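Local atomic coordinates of endo-beta-1,4-glucanase (Bacillus licheniformis, PDB entry 2JEM), a protein that hydrolyses internal beta-1,4-glucosidic linkages in xyloglucan and cellulose-type glucans as a family 12 glycoside hydrolase. Residues 122-127 and 158-163; 137-142 and 150-155. The protein carries 1 engineered substitution. One frame throughout, in Å; residues are numbered along the deposited sequence.

Contact 1 (122-127 and 158-163)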
ATOM      1  N   VAL A 122       4.167 -11.668  -0.664  1.00 12.94           N
ATOM      2  CA  VAL A 122       5.317 -10.783  -0.695  1.00 12.52           C
ATOM      3  C   VAL A 122       6.428 -11.349   0.192  1.00 11.91           C
ATOM      4  O   VAL A 122       6.150 -11.880   1.260  1.00 11.94           O
ATOM      5  CB  VAL A 122       4.953  -9.304  -0.315  1.00 12.64           C
ATOM      6  CG1 VAL A 122       4.706  -9.138   1.175  1.00 12.91           C
ATOM      7  CG2 VAL A 122       6.056  -8.340  -0.805  1.00 13.37           C
ATOM      8  N   SER A 123       7.668 -11.256  -0.290  1.00 11.96           N
ATOM      9  CA  SER A 123       8.849 -11.472   0.547  1.00 11.73           C
ATOM     10  C   SER A 123       9.776 -10.303   0.258  1.00 11.08           C
ATOM     11  O   SER A 123       9.975  -9.928  -0.906  1.00  9.65           O
ATOM     12  CB  SER A 123       9.530 -12.774   0.203  1.00 12.60           C
ATOM     13  OG  SER A 123       8.655 -13.868   0.378  1.00 14.55           O
ATOM     14  N   TYR A 124      10.322  -9.702   1.299  1.00 10.53           N
ATOM     15  CA  TYR A 124      11.143  -8.517   1.100  1.00 10.35           C
ATOM     16  C   TYR A 124      12.171  -8.415   2.223  1.00 11.07           C
ATOM     17  O   TYR A 124      12.095  -9.132   3.232  1.00 11.54           O
ATOM     18  CB  TYR A 124      10.246  -7.261   1.067  1.00 10.47           C
ATOM     19  CG  TYR A 124       9.750  -6.913   2.445  1.00 10.68           C
ATOM     20  CD1 TYR A 124       8.605  -7.541   2.976  1.00  8.72           C
ATOM     21  CD2 TYR A 124      10.434  -5.984   3.237  1.00 10.66           C
ATOM     22  CE1 TYR A 124       8.158  -7.250   4.247  1.00  9.77           C
ATOM     23  CE2 TYR A 124       9.990  -5.682   4.534  1.00 10.09           C
ATOM     24  CZ  TYR A 124       8.847  -6.320   5.022  1.00 10.02           C
ATOM     25  OH  TYR A 124       8.431  -6.026   6.298  1.00 10.51           O
ATOM     26  N   SER A 125      13.138  -7.522   2.039  1.00 11.14           N
ATOM     27  CA  SER A 125      14.116  -7.239   3.076  1.00 10.93           C
ATOM     28  C   SER A 125      14.483  -5.779   2.946  1.00 10.63           C
ATOM     29  O   SER A 125      14.842  -5.344   1.851  1.00 10.83           O
ATOM     30  CB  SER A 125      15.364  -8.088   2.897  1.00 10.96           C
ATOM     31  OG  SER A 125      16.273  -7.813   3.958  1.00 13.49           O
ATOM     32  N   ILE A 126      14.324  -5.040   4.040  1.00 10.57           N
ATOM     33  CA  ILE A 126      14.770  -3.652   4.144  1.00 11.51           C
ATOM     34  C   ILE A 126      16.121  -3.493   4.865  1.00 11.79           C
ATOM     35  O   ILE A 126      16.355  -4.067   5.940  1.00 11.97           O
ATOM     36  CB  ILE A 126      13.686  -2.752   4.840  1.00 10.39           C
ATOM     37  CG1 ILE A 126      12.405  -2.669   3.985  1.00 10.87           C
ATOM     38  CG2 ILE A 126      14.216  -1.326   5.105  1.00 10.99           C
ATOM     39  CD1 ILE A 126      11.213  -1.978   4.735  1.00 11.06           C
ATOM     40  N   SER A 127      16.988  -2.662   4.290  1.00 12.50           N
ATOM     41  CA  SER A 127      18.165  -2.179   5.008  1.00 12.88           C
ATOM     42  C   SER A 127      18.134  -0.645   5.005  1.00 12.52           C
ATOM     43  O   SER A 127      18.344  -0.020   3.971  1.00 11.60           O
ATOM     44  CB  SER A 127      19.449  -2.694   4.350  1.00 13.65           C
ATOM     45  OG  SER A 127      20.583  -2.225   5.075  1.00 15.83           O
ATOM     46  N   ILE A 158      -1.966  -2.657   5.631  1.00  8.65           N
ATOM     47  CA  ILE A 158      -1.540  -3.825   6.378  1.00  8.97           C
ATOM     48  C   ILE A 158      -0.031  -3.767   6.517  1.00  8.36           C
ATOM     49  O   ILE A 158       0.692  -4.051   5.580  1.00  8.40           O
ATOM     50  CB  ILE A 158      -1.993  -5.158   5.717  1.00  7.95           C
ATOM     51  CG1 ILE A 158      -3.516  -5.164   5.460  1.00  8.56           C
ATOM     52  CG2 ILE A 158      -1.569  -6.339   6.621  1.00  7.96           C
ATOM     53  CD1 ILE A 158      -3.963  -6.392   4.593  1.00  9.09           C
ATOM     54  N   TRP A 159       0.436  -3.333   7.693  1.00  8.85           N
ATOM     55  CA  TRP A 159       1.858  -3.078   7.914  1.00  9.36           C
ATOM     56  C   TRP A 159       2.604  -4.354   8.306  1.00  9.64           C
ATOM     57  O   TRP A 159       2.321  -4.982   9.355  1.00  9.38           O
ATOM     58  CB  TRP A 159       2.074  -2.065   9.027  1.00  8.99           C
ATOM     59  CG  TRP A 159       1.463  -0.724   8.908  1.00  9.21           C
ATOM     60  CD1 TRP A 159       0.242  -0.380   8.366  1.00 12.13           C
ATOM     61  CD2 TRP A 159       2.016   0.478   9.441  1.00 10.86           C
ATOM     62  NE1 TRP A 159       0.028   0.976   8.508  1.00 11.57           N
ATOM     63  CE2 TRP A 159       1.092   1.522   9.178  1.00 11.05           C
ATOM     64  CE3 TRP A 159       3.208   0.776  10.121  1.00 11.89           C
ATOM     65  CZ2 TRP A 159       1.333   2.856   9.548  1.00 11.83           C
ATOM     66  CZ3 TRP A 159       3.449   2.100  10.511  1.00  9.98           C
ATOM     67  CH2 TRP A 159       2.502   3.128  10.225  1.00 10.76           C
ATOM     68  N   LEU A 160       3.579  -4.712   7.491  1.00  9.39           N
ATOM     69  CA  LEU A 160       4.474  -5.821   7.819  1.00 10.44           C
ATOM     70  C   LEU A 160       5.760  -5.364   8.516  1.00 10.92           C
ATOM     71  O   LEU A 160       6.487  -6.179   9.094  1.00 12.35           O
ATOM     72  CB  LEU A 160       4.807  -6.604   6.555  1.00 10.88           C
ATOM     73  CG  LEU A 160       3.655  -7.087   5.678  1.00  9.68           C
ATOM     74  CD1 LEU A 160       4.283  -7.845   4.494  1.00  8.55           C
ATOM     75  CD2 LEU A 160       2.689  -7.982   6.485  1.00 11.33           C
ATOM     76  N   ASN A 161       6.049  -4.066   8.429  1.00 10.74           N
ATOM     77  CA  ASN A 161       7.175  -3.497   9.163  1.00 10.49           C
ATOM     78  C   ASN A 161       6.745  -2.147   9.700  1.00 10.66           C
ATOM     79  O   ASN A 161       6.154  -1.363   8.963  1.00 10.74           O
ATOM     80  CB  ASN A 161       8.375  -3.342   8.204  1.00  9.88           C
ATOM     81  CG  ASN A 161       9.589  -2.672   8.857  1.00 10.85           C
ATOM     82  OD1 ASN A 161       9.518  -1.527   9.316  1.00 11.83           O
ATOM     83  ND2 ASN A 161      10.703  -3.408   8.925  1.00 12.83           N
ATOM     84  N   ASN A 162       7.012  -1.891  10.976  1.00 11.59           N
ATOM     85  CA  ASN A 162       6.921  -0.540  11.517  1.00 12.41           C
ATOM     86  C   ASN A 162       8.271  -0.187  12.108  1.00 12.45           C
ATOM     87  O   ASN A 162       8.751  -0.860  13.034  1.00 12.68           O
ATOM     88  CB  ASN A 162       5.817  -0.441  12.583  1.00 12.86           C
ATOM     89  CG  ASN A 162       5.664   0.968  13.145  1.00 13.62           C
ATOM     90  OD1 ASN A 162       6.267   1.915  12.634  1.00 15.58           O
ATOM     91  ND2 ASN A 162       4.838   1.110  14.193  1.00 16.05           N
ATOM     92  N   THR A 163       8.897   0.854  11.564  1.00 12.64           N
ATOM     93  CA  THR A 163      10.188   1.309  12.094  1.00 12.79           C
ATOM     94  C   THR A 163      10.055   2.777  12.530  1.00 13.71           C
ATOM     95  O   THR A 163      10.152   3.696  11.724  1.00 13.56           O
ATOM     96  CB  THR A 163      11.341   1.016  11.092  1.00 12.85           C
ATOM     97  OG1 THR A 163      11.463  -0.397  10.927  1.00 12.50           O
ATOM     98  CG2 THR A 163      12.708   1.601  11.601  1.00 12.49           C
TER
HETATM   99  O   HOH W   1      10.835  -6.187   7.817  1.00 12.30           O
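Val122 and Tyr124 meet Leu160 and Asn161 in the space between the two sheets of the beta-sandwich, the jelly-roll architecture of glycoside hydrolase family 12. The spacing shows that sheets face each other here rather than strands pairing: the nearest CA pairs across the gap are still 9.8 Å (Tyr124 CA to Leu160 CA) and 9.1 Å (Ile126 CA to Asn161 CA) apart. Side chains therefore make the contact. Val122 and Leu160 meet tip to tip, with Val122 CG1 3.6 Å from Leu160 CD1. The same leucine methyl also serves the tyrosine, lying 3.9 Å from Tyr124 CE1 and oblique to the ring, so one branch of Leu160 bridges two successive inward-facing residues, Val122 and Tyr124. Tyr124 holds CG between its backbone N and carbonyl carbon (chi1 74°), and its ring spans the gap until OH comes 3.3 Å from Asn161 CB. That carbon sits at the ring edge, near its plane, while the Asn161 amide is turned 64° from the ring. A water bridges the two side chains: it is 2.8 Å from Tyr124 OH and accepts a hydrogen bond of 3.0 Å from Asn161 ND2. The other end of the amide is fixed within its own strand, where Thr163 OG1 donates to Asn161 OD1 at 2.8 Å, in the carbonyl plane and on a lone pair. Both ends of the amide are thus engaged, which limits its rotation. Leu160 marks a corner in strand 154-163, and Leu160 and Asn161 together form a classic beta bulge against strand 131-141. Across the gap, strand 118-128 is flanked by strands 247-260 and 210-214, whose Ile251 and Ala211 touch Tyr124 and Leu160, while Phe240 of strand 234-244, from Leu160's sheet, meets the Tyr124 ring.

Contact 2 (137-142 and 150-155). Engineered in segment 150-155: Gln155 (natural residue Glu).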
ATOM      1  N   ASP A 137      -1.297  -1.523   0.798  1.00  9.96           N
ATOM      2  CA  ASP A 137      -2.190  -0.398   0.700  1.00 10.99           C
ATOM      3  C   ASP A 137      -3.299  -0.852  -0.231  1.00 10.63           C
ATOM      4  O   ASP A 137      -3.027  -1.213  -1.392  1.00 10.48           O
ATOM      5  CB  ASP A 137      -1.431   0.741   0.045  1.00 12.18           C
ATOM      6  CG  ASP A 137      -1.889   2.066   0.487  1.00 15.92           C
ATOM      7  OD1 ASP A 137      -2.939   2.118   1.185  1.00 20.59           O
ATOM      8  OD2 ASP A 137      -1.202   3.060   0.130  1.00 14.50           O
ATOM      9  N   ILE A 138      -4.527  -0.829   0.267  1.00  9.47           N
ATOM     10  CA  ILE A 138      -5.680  -1.323  -0.480  1.00  8.94           C
ATOM     11  C   ILE A 138      -6.679  -0.180  -0.529  1.00  9.32           C
ATOM     12  O   ILE A 138      -7.053   0.371   0.500  1.00  9.47           O
ATOM     13  CB  ILE A 138      -6.314  -2.592   0.175  1.00  9.05           C
ATOM     14  CG1 ILE A 138      -5.281  -3.735   0.334  1.00  8.86           C
ATOM     15  CG2 ILE A 138      -7.564  -3.058  -0.603  1.00  8.97           C
ATOM     16  CD1 ILE A 138      -4.730  -3.906   1.787  1.00 10.29           C
ATOM     17  N   TRP A 139      -7.071   0.175  -1.742  1.00  9.48           N
ATOM     18  CA  TRP A 139      -7.975   1.312  -2.007  1.00  9.39           C
ATOM     19  C   TRP A 139      -9.344   0.807  -2.426  1.00  8.58           C
ATOM     20  O   TRP A 139      -9.456  -0.114  -3.261  1.00  8.90           O
ATOM     21  CB  TRP A 139      -7.391   2.237  -3.088  1.00  9.04           C
ATOM     22  CG  TRP A 139      -6.077   2.833  -2.695  1.00 10.50           C
ATOM     23  CD1 TRP A 139      -4.844   2.464  -3.144  1.00 11.64           C
ATOM     24  CD2 TRP A 139      -5.865   3.915  -1.763  1.00  9.81           C
ATOM     25  NE1 TRP A 139      -3.862   3.245  -2.539  1.00 11.01           N
ATOM     26  CE2 TRP A 139      -4.466   4.146  -1.696  1.00 11.32           C
ATOM     27  CE3 TRP A 139      -6.722   4.701  -0.972  1.00 12.09           C
ATOM     28  CZ2 TRP A 139      -3.902   5.141  -0.872  1.00 11.11           C
ATOM     29  CZ3 TRP A 139      -6.163   5.704  -0.148  1.00 11.68           C
ATOM     30  CH2 TRP A 139      -4.756   5.906  -0.104  1.00 11.62           C
ATOM     31  N   LEU A 140     -10.375   1.426  -1.851  1.00  8.96           N
ATOM     32  CA  LEU A 140     -11.764   1.111  -2.173  1.00  9.40           C
ATOM     33  C   LEU A 140     -12.554   2.341  -2.600  1.00  9.78           C
ATOM     34  O   LEU A 140     -12.269   3.463  -2.141  1.00  9.16           O
ATOM     35  CB  LEU A 140     -12.485   0.428  -1.020  1.00  9.24           C
ATOM     36  CG  LEU A 140     -11.934  -0.910  -0.551  1.00 10.12           C
ATOM     37  CD1 LEU A 140     -10.937  -0.660   0.584  1.00  9.24           C
ATOM     38  CD2 LEU A 140     -13.064  -1.803  -0.069  1.00 13.24           C
ATOM     39  N   HIS A 141     -13.546   2.101  -3.461  1.00 10.10           N
ATOM     40  CA  HIS A 141     -14.486   3.124  -3.964  1.00 10.55           C
ATOM     41  C   HIS A 141     -15.920   2.554  -3.982  1.00 11.37           C
ATOM     42  O   HIS A 141     -16.132   1.326  -3.959  1.00 10.55           O
ATOM     43  CB  HIS A 141     -14.155   3.516  -5.418  1.00 10.01           C
ATOM     44  CG  HIS A 141     -12.880   4.275  -5.596  1.00 11.77           C
ATOM     45  ND1 HIS A 141     -11.666   3.649  -5.770  1.00  9.46           N
ATOM     46  CD2 HIS A 141     -12.645   5.603  -5.725  1.00  8.38           C
ATOM     47  CE1 HIS A 141     -10.726   4.563  -5.941  1.00 11.63           C
ATOM     48  NE2 HIS A 141     -11.293   5.756  -5.915  1.00 11.99           N
ATOM     49  N   ASN A 142     -16.906   3.457  -4.048  1.00 12.48           N
ATOM     50  CA  ASN A 142     -18.273   3.062  -4.392  1.00 13.62           C
ATOM     51  C   ASN A 142     -18.394   2.746  -5.878  1.00 14.54           C
ATOM     52  O   ASN A 142     -19.179   1.894  -6.274  1.00 14.68           O
ATOM     53  CB  ASN A 142     -19.269   4.179  -4.023  1.00 13.68           C
ATOM     54  CG  ASN A 142     -19.560   4.232  -2.542  1.00 15.45           C
ATOM     55  OD1 ASN A 142     -19.663   3.198  -1.882  1.00 18.43           O
ATOM     56  ND2 ASN A 142     -19.718   5.446  -2.008  1.00 16.91           N
ATOM     57  N   SER A 150     -10.809  10.315  -8.783  1.00 19.72           N
ATOM     58  CA  SER A 150     -11.825   9.731  -7.905  1.00 18.07           C
ATOM     59  C   SER A 150     -11.223   9.490  -6.525  1.00 17.02           C
ATOM     60  O   SER A 150     -10.480   8.527  -6.349  1.00 16.01           O
ATOM     61  CB  SER A 150     -12.310   8.393  -8.481  1.00 17.97           C
ATOM     62  OG  SER A 150     -13.006   8.570  -9.694  1.00 18.98           O
ATOM     63  N   ALA A 151     -11.521  10.350  -5.548  1.00 15.38           N
ATOM     64  CA  ALA A 151     -11.121  10.061  -4.175  1.00 15.07           C
ATOM     65  C   ALA A 151     -11.682   8.698  -3.733  1.00 13.70           C
ATOM     66  O   ALA A 151     -12.880   8.424  -3.901  1.00 14.35           O
ATOM     67  CB  ALA A 151     -11.566  11.169  -3.203  1.00 15.45           C
ATOM     68  N   PRO A 152     -10.809   7.828  -3.192  1.00 13.11           N
ATOM     69  CA  PRO A 152     -11.283   6.599  -2.540  1.00 11.80           C
ATOM     70  C   PRO A 152     -12.254   6.910  -1.414  1.00 11.27           C
ATOM     71  O   PRO A 152     -12.230   8.022  -0.850  1.00 10.26           O
ATOM     72  CB  PRO A 152      -9.997   5.974  -1.971  1.00 12.38           C
ATOM     73  CG  PRO A 152      -8.896   6.548  -2.784  1.00 12.28           C
ATOM     74  CD  PRO A 152      -9.344   7.948  -3.149  1.00 12.33           C
ATOM     75  N   THR A 153     -13.093   5.935  -1.102  1.00  9.91           N
ATOM     76  CA  THR A 153     -13.971   6.009   0.071  1.00 10.46           C
ATOM     77  C   THR A 153     -13.275   5.426   1.300  1.00 10.23           C
ATOM     78  O   THR A 153     -13.569   5.819   2.437  1.00 10.24           O
ATOM     79  CB  THR A 153     -15.296   5.208  -0.177  1.00 10.22           C
ATOM     80  OG1 THR A 153     -14.978   3.856  -0.548  1.00 11.46           O
ATOM     81  CG2 THR A 153     -16.143   5.848  -1.316  1.00 10.98           C
ATOM     82  N   ASP A 154     -12.372   4.456   1.079  1.00 10.27           N
ATOM     83  CA  ASP A 154     -11.633   3.778   2.172  1.00 10.14           C
ATOM     84  C   ASP A 154     -10.243   3.373   1.740  1.00 10.24           C
ATOM     85  O   ASP A 154     -10.028   3.059   0.565  1.00 10.24           O
ATOM     86  CB  ASP A 154     -12.355   2.510   2.648  1.00 10.55           C
ATOM     87  CG  ASP A 154     -13.816   2.772   2.999  1.00 11.27           C
ATOM     88  OD1 ASP A 154     -14.638   2.773   2.063  1.00 13.81           O
ATOM     89  OD2 ASP A 154     -14.130   2.959   4.201  1.00 11.84           O
ATOM     90  N   GLN A 155      -9.325   3.386   2.709  1.00  8.87           N
ATOM     91  CA  GLN A 155      -7.967   2.899   2.538  1.00  9.86           C
ATOM     92  C   GLN A 155      -7.771   1.841   3.633  1.00  9.07           C
ATOM     93  O   GLN A 155      -8.147   2.072   4.789  1.00  9.33           O
ATOM     94  CB  GLN A 155      -6.974   4.057   2.738  1.00  9.54           C
ATOM     95  CG  GLN A 155      -5.491   3.626   2.628  1.00  9.95           C
ATOM     96  CD  GLN A 155      -4.547   4.759   2.969  1.00 12.21           C
ATOM     97  OE1 GLN A 155      -4.977   5.825   3.447  1.00 10.71           O
ATOM     98  NE2 GLN A 155      -3.252   4.544   2.741  1.00 12.34           N
TER
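Antiparallel strand pairing joins Trp139 to Gln155 and Leu140 to Asp154, where strand 131-141 is about to end and strand 154-163 begins. Trp139 and Gln155 form a non-hydrogen-bonded pair. The pair Leu140 and Asp154 is hydrogen-bonded: Leu140 N donates to Asp154 O at 2.9 Å, whereas Leu140 O receives Thr153 N at 2.8 Å and, weakly, Asp154 N. Gln155, engineered in place of the natural Glu, runs extended beside Trp139; its CG lies over the indole face, 3.8 Å from the six-membered-ring centroid, and its amide is only 20° from the ring plane. Gln155 NE2 then gives Asp137 OD1 a 2.9 Å bond from the syn side, while Gln155 OE1 bonds Trp197. Pro152 CG reaches 3.4 Å from Trp139 CE3. Nearer the loop, His141 NE2 donates to Ser150 O at 2.9 Å, in the ring plane but above the carbonyl plane, and Pro152 CA rests over the imidazole face; Ser236 holds ND1. Thr153 and Asp154 both face Leu140, a classic beta bulge. Trp197 of strand 195-204 and Trp98 from a loop meet Trp139 edge-to-face; position 155, naturally Glu, and nearby Glu239 are consistent with the two-carboxylate cleft of family 12 retaining enzymes.

The two contacts lie about 22 Å apart, centre to centre, on either side of the molecule's middle, yet both use strand 154-163: contact 2 at its start, contact 1 at its end. Along the chain the segments come in the order 122-127, 137-142, 150-155, 158-163, so the two segments of contact 2 fall between those of contact 1. Strands 118-128 and 131-141 follow each other but belong to different sheets. Contact 2 pairs neighbours within one sheet, whereas contact 1 spans the interior to the other. Strand 154-163 thus pairs with 131-141 and also faces 118-128. The contacts themselves touch where Ile158 CD1 packs 3.8 Å from Ile138 CD1.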